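Exo-1,3/1,4-beta-glucanase (Pseudoalteromonas sp., PDB 3RRX) hydrolyses beta-1,3- and beta-1,4-linked glucans, probably trimming them from the chain end as a beta-glucosidase-like family 3 glycoside hydrolase. Local coordinates at residues V165-R170 with D241-G246; K215-D220 with H275-V280; V227-T232 with A260-W265; R269-K274 with A315-I320; D294-K299 with M321-F326. The protein carries 1 engineered substitution. One frame throughout, in Å; residues are numbered along the deposited sequence.

Contact 1 (V165-R170 with D241-G246); sequences VVRDDR and DIHSAG
Val165 and Arg167, on the loop after strand 157-162 of the barrel-type domain of family 3 glycoside hydrolases, meet Ile242 and His243 where helix 236-243 gives way to helix 245-252. No direct hydrogen bond spans the interface. Val165 puts its branched end against the last helical turn: CG2 lies 3.4 Å from the carbonyl O of Ile242, a buried oxygen with no partner in the model, and CG1 comes 4.1 Å from Ile242 CG2. The same Ile242 CG2 methyl lies over one face of the Arg167 guanidinium, toward its rim and 3.9 Å from Arg167 NE. It also covers the centre of a face of the His243 ring, and the two flat groups stand 81° apart. Lower down the arginine, CG touches His243 CE1 at 3.7 Å. Bends at chi2 (-68°) and chi3 (-76°) fold the Arg167 chain so that its guanidinium reaches Ile242. Beyond this shell, Arg167 NH1 donates to the carbonyl O of Glu180, and Arg167 O accepts from Asn594 ND2; Glu180 and Asn594 both belong to the calcium site, whose ion lies about 6 Å from the arginine side chain. Exchanging Arg167 for an alanine would probably leave the Glu180 carbonyl without this donor and uncover Ile242 CG2. Further along the loop, Asp168 OD1 closes an Asx turn onto Arg170 N, and the Arg170 guanidinium grips the same carboxylate side-on. Across the interface itself, a water accepts from Val165 N (3.1 Å) and pairs with His243 ND1 (2.9 Å).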
# COMPACT_ATOMS: atom_id res chain seq x y z
N VAL A 165 6.88 -9.64 1.92
CA VAL A 165 6.98 -10.80 1.03
C VAL A 165 6.09 -11.86 1.67
O VAL A 165 6.47 -12.49 2.66
CB VAL A 165 8.44 -11.32 0.91
CG1 VAL A 165 8.53 -12.53 -0.03
CG2 VAL A 165 9.36 -10.19 0.45
N VAL A 166 4.90 -12.04 1.13
CA VAL A 166 3.86 -12.77 1.84
C VAL A 166 3.88 -14.25 1.51
O VAL A 166 3.82 -14.63 0.34
CB VAL A 166 2.47 -12.15 1.56
CG1 VAL A 166 1.35 -13.00 2.17
CG2 VAL A 166 2.43 -10.72 2.11
N ARG A 167 3.97 -15.07 2.55
CA ARG A 167 4.17 -16.51 2.43
C ARG A 167 2.93 -17.33 2.81
O ARG A 167 2.88 -18.53 2.55
CB ARG A 167 5.37 -16.94 3.28
CG ARG A 167 6.61 -16.10 3.03
CD ARG A 167 7.18 -16.34 1.63
NE ARG A 167 7.88 -17.62 1.56
CZ ARG A 167 8.53 -18.06 0.49
NH1 ARG A 167 8.56 -17.33 -0.62
NH2 ARG A 167 9.15 -19.23 0.53
N ASP A 168 1.94 -16.69 3.43
CA ASP A 168 0.70 -17.37 3.82
C ASP A 168 -0.46 -16.41 3.54
O ASP A 168 -0.60 -15.39 4.22
CB ASP A 168 0.74 -17.75 5.30
CG ASP A 168 -0.42 -18.67 5.72
OD1 ASP A 168 -1.56 -18.49 5.24
OD2 ASP A 168 -0.18 -19.58 6.54
N ASP A 169 -1.28 -16.74 2.54
CA ASP A 169 -2.30 -15.81 2.04
C ASP A 169 -3.48 -15.62 2.99
O ASP A 169 -4.37 -14.82 2.71
CB ASP A 169 -2.82 -16.26 0.67
CG ASP A 169 -1.74 -16.24 -0.39
OD1 ASP A 169 -0.70 -15.57 -0.16
OD2 ASP A 169 -1.93 -16.88 -1.45
N ARG A 170 -3.48 -16.31 4.12
CA ARG A 170 -4.52 -16.08 5.11
C ARG A 170 -4.42 -14.68 5.75
O ARG A 170 -5.40 -14.18 6.32
CB ARG A 170 -4.47 -17.16 6.19
CG ARG A 170 -5.02 -18.52 5.71
CD ARG A 170 -4.86 -19.59 6.77
NE ARG A 170 -3.50 -20.11 6.85
CZ ARG A 170 -3.14 -21.16 7.59
NH1 ARG A 170 -4.05 -21.80 8.31
NH2 ARG A 170 -1.89 -21.58 7.61
N ASP A 241 17.07 -13.57 3.67
CA ASP A 241 16.95 -13.94 2.25
C ASP A 241 15.52 -13.91 1.71
O ASP A 241 15.31 -13.71 0.51
CB ASP A 241 17.56 -15.32 2.02
CG ASP A 241 19.06 -15.33 2.25
OD1 ASP A 241 19.71 -14.27 2.09
OD2 ASP A 241 19.58 -16.39 2.59
N ILE A 242 14.54 -14.13 2.58
CA ILE A 242 13.15 -14.06 2.13
C ILE A 242 12.51 -12.70 2.42
O ILE A 242 11.95 -12.08 1.52
CB ILE A 242 12.28 -15.17 2.72
CG1 ILE A 242 12.87 -16.54 2.39
CG2 ILE A 242 10.84 -15.08 2.18
CD1 ILE A 242 12.04 -17.69 2.90
N HIS A 243 12.60 -12.23 3.66
CA HIS A 243 11.75 -11.11 4.07
C HIS A 243 12.37 -9.72 3.94
O HIS A 243 11.67 -8.70 4.03
CB HIS A 243 11.21 -11.36 5.48
CG HIS A 243 10.30 -12.56 5.54
ND1 HIS A 243 8.99 -12.52 5.12
CD2 HIS A 243 10.54 -13.84 5.92
CE1 HIS A 243 8.45 -13.72 5.25
NE2 HIS A 243 9.37 -14.54 5.72
N SER A 244 13.68 -9.67 3.70
CA SER A 244 14.40 -8.40 3.69
C SER A 244 14.76 -7.90 2.29
O SER A 244 15.30 -6.80 2.14
CB SER A 244 15.66 -8.52 4.55
OG SER A 244 15.31 -8.86 5.88
N ALA A 245 14.45 -8.69 1.28
CA ALA A 245 14.86 -8.39 -0.09
C ALA A 245 14.44 -7.00 -0.58
O ALA A 245 15.22 -6.32 -1.25
CB ALA A 245 14.34 -9.45 -1.03
N GLY A 246 13.22 -6.58 -0.25
CA GLY A 246 12.75 -5.26 -0.60
C GLY A 246 13.57 -4.15 0.05
O GLY A 246 13.72 -3.06 -0.51
O HOH W 1 7.43 -10.09 4.89

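Contact 2 (K215-D220 with H275-V280); sequences KHFVGD and HLLTDV
Phe217 and Val218, at the end of strand 211-217, pack on Leu276, Leu277 and Val280 of helix 274-284, a strand-to-helix layer of the parallel beta/alpha barrel. The two short segments run almost perpendicular, at 86°, with axes 11.3 Å apart. Most of the contact is apolar. Phe217 carries its ring to the helix with CG opposite the backbone N (chi1 -165°). Val280 CG1 meets the ring edge, 4.1 Å from Phe217 CZ, while Leu277 slides past in the opposite sense, its CD2 4.0 Å from Phe217 CD2. The Val218 and Leu276 side chains cross at about a right angle, CG1 of Val218 4.1 Å from Leu276 CD1. Replacing Phe217 by an alanine would probably open a gap between strand and helix, leaving Leu277 CD2 and Val280 CG1 without their aromatic partner. Ring-face packing adds a second group: Val218 CB sits over the centre of one face of the Phe217 ring, and Tyr247 meets Phe217 edge-to-face. Backbone features shape both sides, with a cis peptide between Phe217 and Val218, and a pi-type turn in the helix, Val280 N donating to His275 O. The closest approach is polar on one side: Phe217 CE2 lies 3.5 Å from Leu276 O.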
# COMPACT_ATOMS: atom_id res chain seq x y z
N LYS A 215 7.99 0.30 4.36
CA LYS A 215 7.31 -0.46 5.42
C LYS A 215 7.28 -1.93 5.02
O LYS A 215 7.23 -2.22 3.83
CB LYS A 215 5.83 -0.02 5.50
CG LYS A 215 5.54 1.48 5.53
CD LYS A 215 4.03 1.72 5.39
CE LYS A 215 3.56 1.49 3.96
NZ LYS A 215 2.07 1.60 3.78
N HIS A 216 7.30 -2.87 5.97
CA HIS A 216 7.61 -2.67 7.38
C HIS A 216 8.80 -3.57 7.70
O HIS A 216 8.88 -4.70 7.20
CB HIS A 216 6.46 -3.13 8.27
CG HIS A 216 5.18 -2.37 8.08
ND1 HIS A 216 4.28 -2.67 7.09
CD2 HIS A 216 4.65 -1.34 8.78
CE1 HIS A 216 3.25 -1.84 7.17
NE2 HIS A 216 3.45 -1.03 8.20
N PHE A 217 9.71 -3.11 8.54
CA PHE A 217 10.88 -3.92 8.90
C PHE A 217 10.58 -4.63 10.21
O PHE A 217 10.51 -3.97 11.25
CB PHE A 217 12.10 -2.99 9.07
CG PHE A 217 13.41 -3.72 9.09
CD1 PHE A 217 14.06 -4.01 7.91
CD2 PHE A 217 13.97 -4.13 10.29
CE1 PHE A 217 15.26 -4.71 7.92
CE2 PHE A 217 15.18 -4.82 10.31
CZ PHE A 217 15.82 -5.11 9.13
N VAL A 218 10.43 -5.97 10.21
CA VAL A 218 10.64 -6.85 9.07
C VAL A 218 9.94 -8.19 9.37
O VAL A 218 9.72 -8.53 10.54
CB VAL A 218 12.15 -7.15 8.85
CG1 VAL A 218 12.75 -7.83 10.09
CG2 VAL A 218 12.37 -8.04 7.63
N GLY A 219 9.57 -8.93 8.32
CA GLY A 219 9.01 -10.27 8.47
C GLY A 219 7.50 -10.35 8.67
O GLY A 219 6.96 -11.41 8.99
N ASP A 220 6.80 -9.24 8.47
CA ASP A 220 5.35 -9.22 8.71
C ASP A 220 4.57 -10.12 7.74
O ASP A 220 3.43 -10.51 8.01
CB ASP A 220 4.80 -7.78 8.74
CG ASP A 220 5.16 -6.97 7.50
OD1 ASP A 220 6.05 -7.38 6.73
OD2 ASP A 220 4.56 -5.89 7.31
N HIS A 275 18.66 -5.90 18.20
CA HIS A 275 19.43 -6.64 17.20
C HIS A 275 18.94 -6.31 15.79
O HIS A 275 19.73 -6.11 14.87
CB HIS A 275 19.34 -8.15 17.43
CG HIS A 275 20.05 -8.94 16.38
ND1 HIS A 275 21.42 -8.94 16.26
CD2 HIS A 275 19.58 -9.71 15.37
CE1 HIS A 275 21.77 -9.69 15.23
NE2 HIS A 275 20.66 -10.17 14.68
N LEU A 276 17.62 -6.29 15.60
CA LEU A 276 17.06 -6.02 14.27
C LEU A 276 17.14 -4.54 13.88
O LEU A 276 17.56 -4.21 12.76
CB LEU A 276 15.60 -6.49 14.19
CG LEU A 276 15.43 -8.01 14.12
CD1 LEU A 276 13.96 -8.38 13.99
CD2 LEU A 276 16.23 -8.59 12.96
N LEU A 277 16.72 -3.67 14.78
CA LEU A 277 16.53 -2.26 14.45
C LEU A 277 17.83 -1.45 14.50
O LEU A 277 17.91 -0.38 13.90
CB LEU A 277 15.47 -1.61 15.35
CG LEU A 277 14.04 -2.14 15.22
CD1 LEU A 277 13.08 -1.30 16.07
CD2 LEU A 277 13.59 -2.16 13.76
N THR A 278 18.82 -1.96 15.22
CA THR A 278 20.11 -1.28 15.29
C THR A 278 21.20 -2.12 14.64
O THR A 278 21.78 -1.70 13.64
CB THR A 278 20.50 -0.90 16.74
OG1 THR A 278 19.55 0.06 17.24
CG2 THR A 278 21.91 -0.29 16.79
N ASP A 279 21.48 -3.30 15.17
CA ASP A 279 22.61 -4.07 14.67
C ASP A 279 22.45 -4.47 13.20
O ASP A 279 23.36 -4.26 12.40
CB ASP A 279 22.91 -5.29 15.52
CG ASP A 279 24.24 -5.94 15.15
OD1 ASP A 279 25.29 -5.34 15.46
OD2 ASP A 279 24.23 -7.02 14.54
N VAL A 280 21.29 -5.03 12.85
CA VAL A 280 21.06 -5.43 11.47
C VAL A 280 20.77 -4.22 10.56
O VAL A 280 21.51 -3.96 9.61
CB VAL A 280 19.92 -6.48 11.35
CG1 VAL A 280 19.50 -6.66 9.89
CG2 VAL A 280 20.36 -7.83 11.97

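Contact 3 (V227-T232 with A260-W265); sequences VDRGNT and ASFNSW
Asn231 pairs with Ser264 and Thr232 with Trp265 in parallel register, Ser264 bonding to Gly230 and Thr232 on either side of Asn231 to join strand 231-232 to strand 264-265 in a small mixed sheet. Ser264 N donates to Gly230 O at 2.9 Å and nearly straight (169°). Thr232 N returns a bond to Ser264 O, also 2.9 Å, arriving above the carbonyl plane. The opposite face of that plane is taken by Asn263 ND2, 3.1 Å from Ser264 O, so two donors grip the one oxygen. Asn263 is fixed at both ends of its amide: its OD1 accepts from Ser261 OG at 2.7 Å, and ND2 also serves Val218 O. Thr232 OG1 bonds to Gly219 O, Asn231 OD1 accepts from Gly267 N, and Trp265 NE1 goes to Ile234 O. A water donates to Arg229 O (3.0 Å) and pairs with Ser264 OG (3.0 Å); Arg229 O and Phe262 O share Arg269 NH1 as donor. Where the type II turn from Val227 to Gly230 meets Phe262, the contact becomes a flat cation-pi stack: the extended Arg229 chain runs alongside Phe262, and its guanidinium lies over the ring face, centres 3.6 Å apart and planes at 5°. Arg229 NH2 also has a long, weak ion pair with Glu494. On the Thr232 side, the Trp265 ring turns an edge to the strand, CD1 3.3 Å from Thr232 O. The indole packs on Glu236 and Leu239 of helix 236-243 and on Leu276 of helix 274-284, while strand 268-269 flanks strand 264-265 antiparallel and completes the sheet.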
# COMPACT_ATOMS: atom_id res chain seq x y z
N VAL A 227 -1.39 -14.82 10.75
CA VAL A 227 -2.08 -13.98 11.72
C VAL A 227 -1.49 -12.57 11.71
O VAL A 227 -0.27 -12.40 11.78
CB VAL A 227 -1.97 -14.57 13.15
CG1 VAL A 227 -2.52 -13.59 14.18
CG2 VAL A 227 -2.69 -15.93 13.22
N ASP A 228 -2.34 -11.55 11.60
CA ASP A 228 -1.89 -10.16 11.55
C ASP A 228 -1.22 -9.78 12.87
O ASP A 228 -1.79 -9.97 13.94
CB ASP A 228 -3.08 -9.24 11.26
CG ASP A 228 -2.66 -7.78 11.08
OD1 ASP A 228 -1.70 -7.50 10.32
OD2 ASP A 228 -3.31 -6.92 11.69
N ARG A 229 -0.00 -9.23 12.78
CA ARG A 229 0.78 -8.85 13.96
C ARG A 229 1.21 -10.09 14.75
O ARG A 229 1.49 -10.00 15.94
CB ARG A 229 -0.01 -7.93 14.89
CG ARG A 229 -0.60 -6.69 14.20
CD ARG A 229 -1.04 -5.69 15.25
NE ARG A 229 -1.70 -4.52 14.67
CZ ARG A 229 -2.02 -3.44 15.38
NH1 ARG A 229 -1.74 -3.39 16.67
NH2 ARG A 229 -2.61 -2.41 14.79
N GLY A 230 1.26 -11.23 14.06
CA GLY A 230 1.56 -12.50 14.69
C GLY A 230 3.04 -12.78 14.84
O GLY A 230 3.86 -11.86 14.85
N ASN A 231 3.38 -14.05 14.95
CA ASN A 231 4.74 -14.45 15.28
C ASN A 231 5.45 -15.06 14.08
O ASN A 231 5.00 -16.06 13.52
CB ASN A 231 4.73 -15.45 16.44
CG ASN A 231 6.10 -15.66 17.05
OD1 ASN A 231 7.00 -14.82 16.91
ND2 ASN A 231 6.26 -16.78 17.75
N THR A 232 6.56 -14.46 13.68
CA THR A 232 7.30 -14.96 12.54
C THR A 232 8.41 -15.91 13.00
O THR A 232 9.37 -15.49 13.63
CB THR A 232 7.90 -13.83 11.72
OG1 THR A 232 6.83 -13.02 11.18
CG2 THR A 232 8.74 -14.39 10.58
N ALA A 260 9.14 0.30 11.43
CA ALA A 260 9.23 -1.00 12.10
C ALA A 260 7.89 -1.72 12.07
O ALA A 260 6.84 -1.09 11.91
CB ALA A 260 9.71 -0.83 13.54
N SER A 261 7.92 -3.04 12.25
CA SER A 261 6.73 -3.87 12.04
C SER A 261 6.03 -4.30 13.35
O SER A 261 6.67 -4.42 14.40
CB SER A 261 7.10 -5.12 11.24
OG SER A 261 8.10 -5.88 11.93
N PHE A 262 4.72 -4.53 13.26
CA PHE A 262 3.92 -4.97 14.40
C PHE A 262 4.22 -6.40 14.86
O PHE A 262 4.00 -6.73 16.03
CB PHE A 262 2.42 -4.95 14.04
CG PHE A 262 1.78 -3.59 14.07
CD1 PHE A 262 1.72 -2.85 15.25
CD2 PHE A 262 1.16 -3.08 12.93
CE1 PHE A 262 1.09 -1.61 15.28
CE2 PHE A 262 0.53 -1.84 12.95
CZ PHE A 262 0.49 -1.10 14.13
N ASN A 263 4.66 -7.26 13.94
CA ASN A 263 4.85 -8.67 14.26
C ASN A 263 5.98 -8.93 15.26
O ASN A 263 6.76 -8.03 15.59
CB ASN A 263 5.12 -9.49 12.99
CG ASN A 263 6.39 -9.05 12.29
OD1 ASN A 263 6.43 -7.99 11.66
ND2 ASN A 263 7.45 -9.86 12.40
N SER A 264 6.05 -10.16 15.74
CA SER A 264 7.18 -10.61 16.53
C SER A 264 8.08 -11.47 15.66
O SER A 264 7.64 -11.99 14.63
CB SER A 264 6.70 -11.42 17.74
OG SER A 264 5.95 -10.60 18.63
N TRP A 265 9.34 -11.60 16.05
CA TRP A 265 10.24 -12.54 15.40
C TRP A 265 10.70 -13.55 16.45
O TRP A 265 11.30 -13.18 17.45
CB TRP A 265 11.44 -11.82 14.78
CG TRP A 265 12.49 -12.77 14.20
CD1 TRP A 265 12.26 -13.85 13.40
CD2 TRP A 265 13.91 -12.70 14.40
NE1 TRP A 265 13.46 -14.46 13.08
CE2 TRP A 265 14.48 -13.78 13.69
CE3 TRP A 265 14.75 -11.84 15.11
CZ2 TRP A 265 15.86 -14.01 13.66
CZ3 TRP A 265 16.13 -12.07 15.08
CH2 TRP A 265 16.66 -13.15 14.36
O HOH W 2 3.28 -11.58 17.76

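Contact 4 (R269-K274 with A315-I320); sequences RVHGDK and AGVDVI
Two helix ends meet here: Lys274, at the start of helix 274-284, lies against Ala315, at the close of helix 310-315. Asp273 is the N-cap of the first, its OD1 weakly bonded to His275 N, and Gly316 ends the second in a Schellman motif, its positive phi (129°) suited to a residue without CB. The Ala315 methyl sits in the bend of the backbone before the cap, 3.7 Å from both Gly272 C and Lys274 N. In return Lys274 CA directs its hydrogen at Ala315 O, 3.5 Å away with an angle of 166° at H, and Lys274 CB rests 3.8 Å from Ala315 CA. Its chain then runs out extended, away from Ala315. Ala315 O has a stronger partner in Thr278 OG1. His271 O is buried without a partner in the model, facing Ala315 CB at 3.9 Å and Val317 CG2 at 4.2 Å. The imidazole of His271 is held from both nitrogens, NE2 by Asp294 N and ND1 more weakly by Ser261 O. Around the contact, Val317 and Val270 pack on Leu277 of helix 274-284, and the chain past Gly316 runs beside strand 290-292, where Asp318 and Val319 bond to Val291 before strand 320-321.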
# COMPACT_ATOMS: atom_id res chain seq x y z
N ARG A 269 8.75 -8.96 20.02
CA ARG A 269 8.24 -7.84 19.21
C ARG A 269 9.39 -7.11 18.54
O ARG A 269 10.34 -6.68 19.19
CB ARG A 269 7.45 -6.84 20.07
CG ARG A 269 6.14 -7.37 20.63
CD ARG A 269 5.04 -7.37 19.57
NE ARG A 269 3.81 -7.94 20.10
CZ ARG A 269 2.83 -8.44 19.36
NH1 ARG A 269 2.92 -8.43 18.04
NH2 ARG A 269 1.75 -8.94 19.96
N VAL A 270 9.29 -6.94 17.22
CA VAL A 270 10.32 -6.25 16.47
C VAL A 270 10.59 -4.84 17.02
O VAL A 270 11.75 -4.40 17.07
CB VAL A 270 9.98 -6.19 14.96
CG1 VAL A 270 10.96 -5.31 14.22
CG2 VAL A 270 9.95 -7.62 14.36
N HIS A 271 9.54 -4.14 17.45
CA HIS A 271 9.71 -2.76 17.91
C HIS A 271 10.62 -2.65 19.13
O HIS A 271 11.09 -1.57 19.45
CB HIS A 271 8.38 -2.08 18.23
CG HIS A 271 7.71 -1.44 17.05
ND1 HIS A 271 7.12 -2.17 16.04
CD2 HIS A 271 7.55 -0.14 16.71
CE1 HIS A 271 6.61 -1.35 15.14
NE2 HIS A 271 6.86 -0.11 15.53
N GLY A 272 10.85 -3.77 19.81
CA GLY A 272 11.70 -3.76 20.99
C GLY A 272 13.02 -4.48 20.78
O GLY A 272 13.77 -4.70 21.73
N ASP A 273 13.31 -4.85 19.53
CA ASP A 273 14.47 -5.70 19.22
C ASP A 273 15.66 -4.90 18.70
O ASP A 273 15.72 -4.55 17.52
CB ASP A 273 14.08 -6.78 18.20
CG ASP A 273 15.11 -7.92 18.11
OD1 ASP A 273 16.30 -7.68 18.37
OD2 ASP A 273 14.73 -9.05 17.78
N LYS A 274 16.62 -4.62 19.59
CA LYS A 274 17.79 -3.85 19.21
C LYS A 274 18.65 -4.58 18.17
O LYS A 274 19.31 -3.94 17.35
CB LYS A 274 18.65 -3.48 20.43
CG LYS A 274 19.81 -2.54 20.08
CD LYS A 274 20.55 -2.04 21.31
CE LYS A 274 21.70 -1.10 20.92
NZ LYS A 274 22.59 -0.79 22.09
N ALA A 315 16.04 0.53 21.31
CA ALA A 315 16.20 -0.52 20.31
C ALA A 315 16.57 0.06 18.94
O ALA A 315 17.09 -0.65 18.09
CB ALA A 315 14.90 -1.36 20.19
N GLY A 316 16.29 1.34 18.73
CA GLY A 316 16.64 1.98 17.47
C GLY A 316 15.51 2.74 16.78
O GLY A 316 15.71 3.24 15.67
N VAL A 317 14.33 2.82 17.39
CA VAL A 317 13.28 3.68 16.82
C VAL A 317 13.67 5.14 17.03
O VAL A 317 14.09 5.53 18.11
CB VAL A 317 11.89 3.41 17.45
CG1 VAL A 317 10.84 4.38 16.88
CG2 VAL A 317 11.45 1.96 17.18
N ASP A 318 13.55 5.95 15.97
CA ASP A 318 13.94 7.36 16.01
C ASP A 318 12.76 8.33 16.12
O ASP A 318 12.91 9.43 16.67
CB ASP A 318 14.76 7.69 14.76
CG ASP A 318 15.99 6.81 14.65
OD1 ASP A 318 16.68 6.66 15.68
OD2 ASP A 318 16.24 6.23 13.56
N VAL A 319 11.62 7.93 15.56
CA VAL A 319 10.40 8.74 15.64
C VAL A 319 9.24 7.87 16.10
O VAL A 319 8.98 6.80 15.52
CB VAL A 319 10.04 9.43 14.28
CG1 VAL A 319 8.66 10.13 14.37
CG2 VAL A 319 11.14 10.43 13.88
N ILE A 320 8.55 8.30 17.14
CA ILE A 320 7.50 7.49 17.74
C ILE A 320 6.12 7.93 17.26
O ILE A 320 5.72 9.07 17.46
CB ILE A 320 7.54 7.55 19.28
CG1 ILE A 320 8.87 6.98 19.78
CG2 ILE A 320 6.39 6.74 19.87
CD1 ILE A 320 8.94 5.47 19.69

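Contact 5 (D294-K299 with M321-F326); sequences DWNAHK and MVPEHF
A loop-to-loop contact, part backbone bond and part ring packing, joins the chain leaving strand 290-292 (Asp294 to His298) to that leaving strand 320-321 (Met321 to Pro323). Its one direct bond runs from Asn296 N to Met321 O, 3.2 Å and 154° at the hydrogen. Asn296 N is presented by the type II turn from Asp294 to Ala297, whose first peptide is steadied by Trp295 N donating to Asp294 OD1 at 2.7 Å. Pro323 CG stands over the Trp295 face, 3.7 Å from the centre of the six-membered ring, a CH-pi contact. Met321 CG is anti to the backbone N (chi1 -172°) and chi2 is also extended, which carries SD to the turn, 3.4 Å from Trp295 N. Asn296 OD1 touches Pro323 CD at 3.4 Å. Waters fill in the polar side. One donates to Asp294 O and Met321 O and lies in the plane of the His298 ring, paired with ND1 at 2.9 Å; His298 NE2 is held by Leu306 O. A second donates to Asn296 OD1 (2.8 Å), accepts from His325 N and pairs with His325 ND1, at the cap of helix 326-338. Loops at the C-terminal ends of strands are where beta/alpha barrels typically place their pockets, consistent with an ethanediol molecule, probably from the crystallisation liquor, about 4 Å from the Trp295 side chain.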
# COMPACT_ATOMS: atom_id res chain seq x y z
N ASP A 294 5.24 2.09 14.06
CA ASP A 294 3.87 2.02 13.54
C ASP A 294 2.88 2.48 14.63
O ASP A 294 3.27 2.73 15.78
CB ASP A 294 3.55 0.60 13.03
CG ASP A 294 2.53 0.60 11.87
OD1 ASP A 294 1.72 1.53 11.77
OD2 ASP A 294 2.54 -0.36 11.06
N TRP A 295 1.61 2.57 14.26
CA TRP A 295 0.56 3.22 15.07
C TRP A 295 0.43 2.63 16.49
O TRP A 295 -0.12 1.55 16.67
CB TRP A 295 -0.77 3.09 14.32
CG TRP A 295 -1.96 3.78 14.92
CD1 TRP A 295 -2.67 3.39 16.02
CD2 TRP A 295 -2.61 4.95 14.42
NE1 TRP A 295 -3.71 4.26 16.24
CE2 TRP A 295 -3.70 5.22 15.27
CE3 TRP A 295 -2.38 5.79 13.32
CZ2 TRP A 295 -4.56 6.30 15.06
CZ3 TRP A 295 -3.23 6.87 13.12
CH2 TRP A 295 -4.31 7.12 13.99
N ASN A 296 0.92 3.36 17.50
CA ASN A 296 0.93 2.85 18.88
C ASN A 296 1.59 1.47 19.04
O ASN A 296 1.30 0.74 19.99
CB ASN A 296 -0.48 2.79 19.47
CG ASN A 296 -1.00 4.16 19.88
OD1 ASN A 296 -0.23 5.03 20.26
ND2 ASN A 296 -2.32 4.34 19.80
N ALA A 297 2.46 1.11 18.11
CA ALA A 297 3.13 -0.19 18.19
C ALA A 297 3.94 -0.32 19.48
O ALA A 297 4.18 -1.42 19.98
CB ALA A 297 4.02 -0.42 16.98
N HIS A 298 4.38 0.81 20.03
CA HIS A 298 5.24 0.78 21.21
C HIS A 298 4.53 0.19 22.43
O HIS A 298 5.17 -0.34 23.33
CB HIS A 298 5.75 2.19 21.55
CG HIS A 298 4.66 3.16 21.88
ND1 HIS A 298 3.94 3.83 20.92
CD2 HIS A 298 4.18 3.58 23.08
CE1 HIS A 298 3.06 4.63 21.50
NE2 HIS A 298 3.19 4.50 22.81
N LYS A 299 3.21 0.29 22.47
CA LYS A 299 2.50 -0.15 23.66
C LYS A 299 2.62 -1.66 23.87
O LYS A 299 2.45 -2.15 24.98
CB LYS A 299 1.05 0.34 23.66
CG LYS A 299 0.06 -0.59 23.01
CD LYS A 299 -1.37 -0.13 23.27
CE LYS A 299 -2.36 -1.24 22.94
NZ LYS A 299 -3.78 -0.86 23.23
N MET A 321 5.40 7.01 16.61
CA MET A 321 4.05 7.30 16.14
C MET A 321 3.12 7.08 17.32
O MET A 321 2.72 5.96 17.60
CB MET A 321 3.66 6.38 14.97
CG MET A 321 2.31 6.73 14.27
SD MET A 321 1.95 5.63 12.88
CE MET A 321 3.24 6.10 11.73
N VAL A 322 2.80 8.16 18.03
CA VAL A 322 1.94 8.08 19.19
C VAL A 322 0.81 9.10 19.00
O VAL A 322 0.85 10.22 19.50
CB VAL A 322 2.74 8.24 20.52
CG1 VAL A 322 3.65 9.49 20.48
CG2 VAL A 322 1.82 8.24 21.75
N PRO A 323 -0.20 8.70 18.22
CA PRO A 323 -1.18 9.65 17.69
C PRO A 323 -1.97 10.41 18.76
O PRO A 323 -2.26 11.60 18.58
CB PRO A 323 -2.12 8.77 16.84
CG PRO A 323 -1.84 7.36 17.26
CD PRO A 323 -0.40 7.33 17.71
N GLU A 324 -2.30 9.74 19.85
CA GLU A 324 -3.20 10.28 20.86
C GLU A 324 -2.51 10.66 22.17
O GLU A 324 -2.83 11.67 22.79
CB GLU A 324 -4.33 9.28 21.15
CG GLU A 324 -5.25 9.71 22.28
CD GLU A 324 -6.44 8.79 22.47
OE1 GLU A 324 -6.46 7.68 21.88
OE2 GLU A 324 -7.37 9.17 23.21
N HIS A 325 -1.55 9.84 22.59
CA HIS A 325 -0.95 10.01 23.92
C HIS A 325 0.40 10.73 23.89
O HIS A 325 1.21 10.58 24.80
CB HIS A 325 -0.80 8.66 24.62
CG HIS A 325 -2.09 7.91 24.77
ND1 HIS A 325 -2.68 7.22 23.73
CD2 HIS A 325 -2.91 7.76 25.84
CE1 HIS A 325 -3.80 6.66 24.16
NE2 HIS A 325 -3.97 6.98 25.43
N PHE A 326 0.61 11.53 22.85
CA PHE A 326 1.90 12.17 22.60
C PHE A 326 2.39 13.10 23.71
O PHE A 326 3.60 13.19 23.96
CB PHE A 326 1.86 12.95 21.28
CG PHE A 326 0.70 13.90 21.17
CD1 PHE A 326 -0.53 13.46 20.67
CD2 PHE A 326 0.83 15.22 21.56
CE1 PHE A 326 -1.60 14.34 20.57
CE2 PHE A 326 -0.23 16.10 21.46
CZ PHE A 326 -1.45 15.66 20.97
O HOH W 3 4.69 3.51 18.16
O HOH W 4 -1.50 7.27 21.26
O HOH W 5 -4.87 5.66 20.78

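How the contacts relate
The five contacts form a connected network in one barrel-type domain, with contact 2 touching all the others. Contacts 2 and 4 are closest, centres about 8 Å apart, and share helix 274-284, where Asp279 N lies 3.1 Å from Lys274 O. Contact 3 is nested within the loop that contact 2 closes. It touches contact 4 through Ser264 OG and Arg269 CD (3.5 Å) and contact 5 through Phe262 CE2 and Asp294 OD2 (3.1 Å). Contacts 4 and 5 meet where the His271 ring packs on Ala297. Contact 1 packs on contact 2 through Ser244 OG and Val218 CG2 (3.5 Å) and is the one beside the calcium site, its centre about 26 Å from that of contact 5.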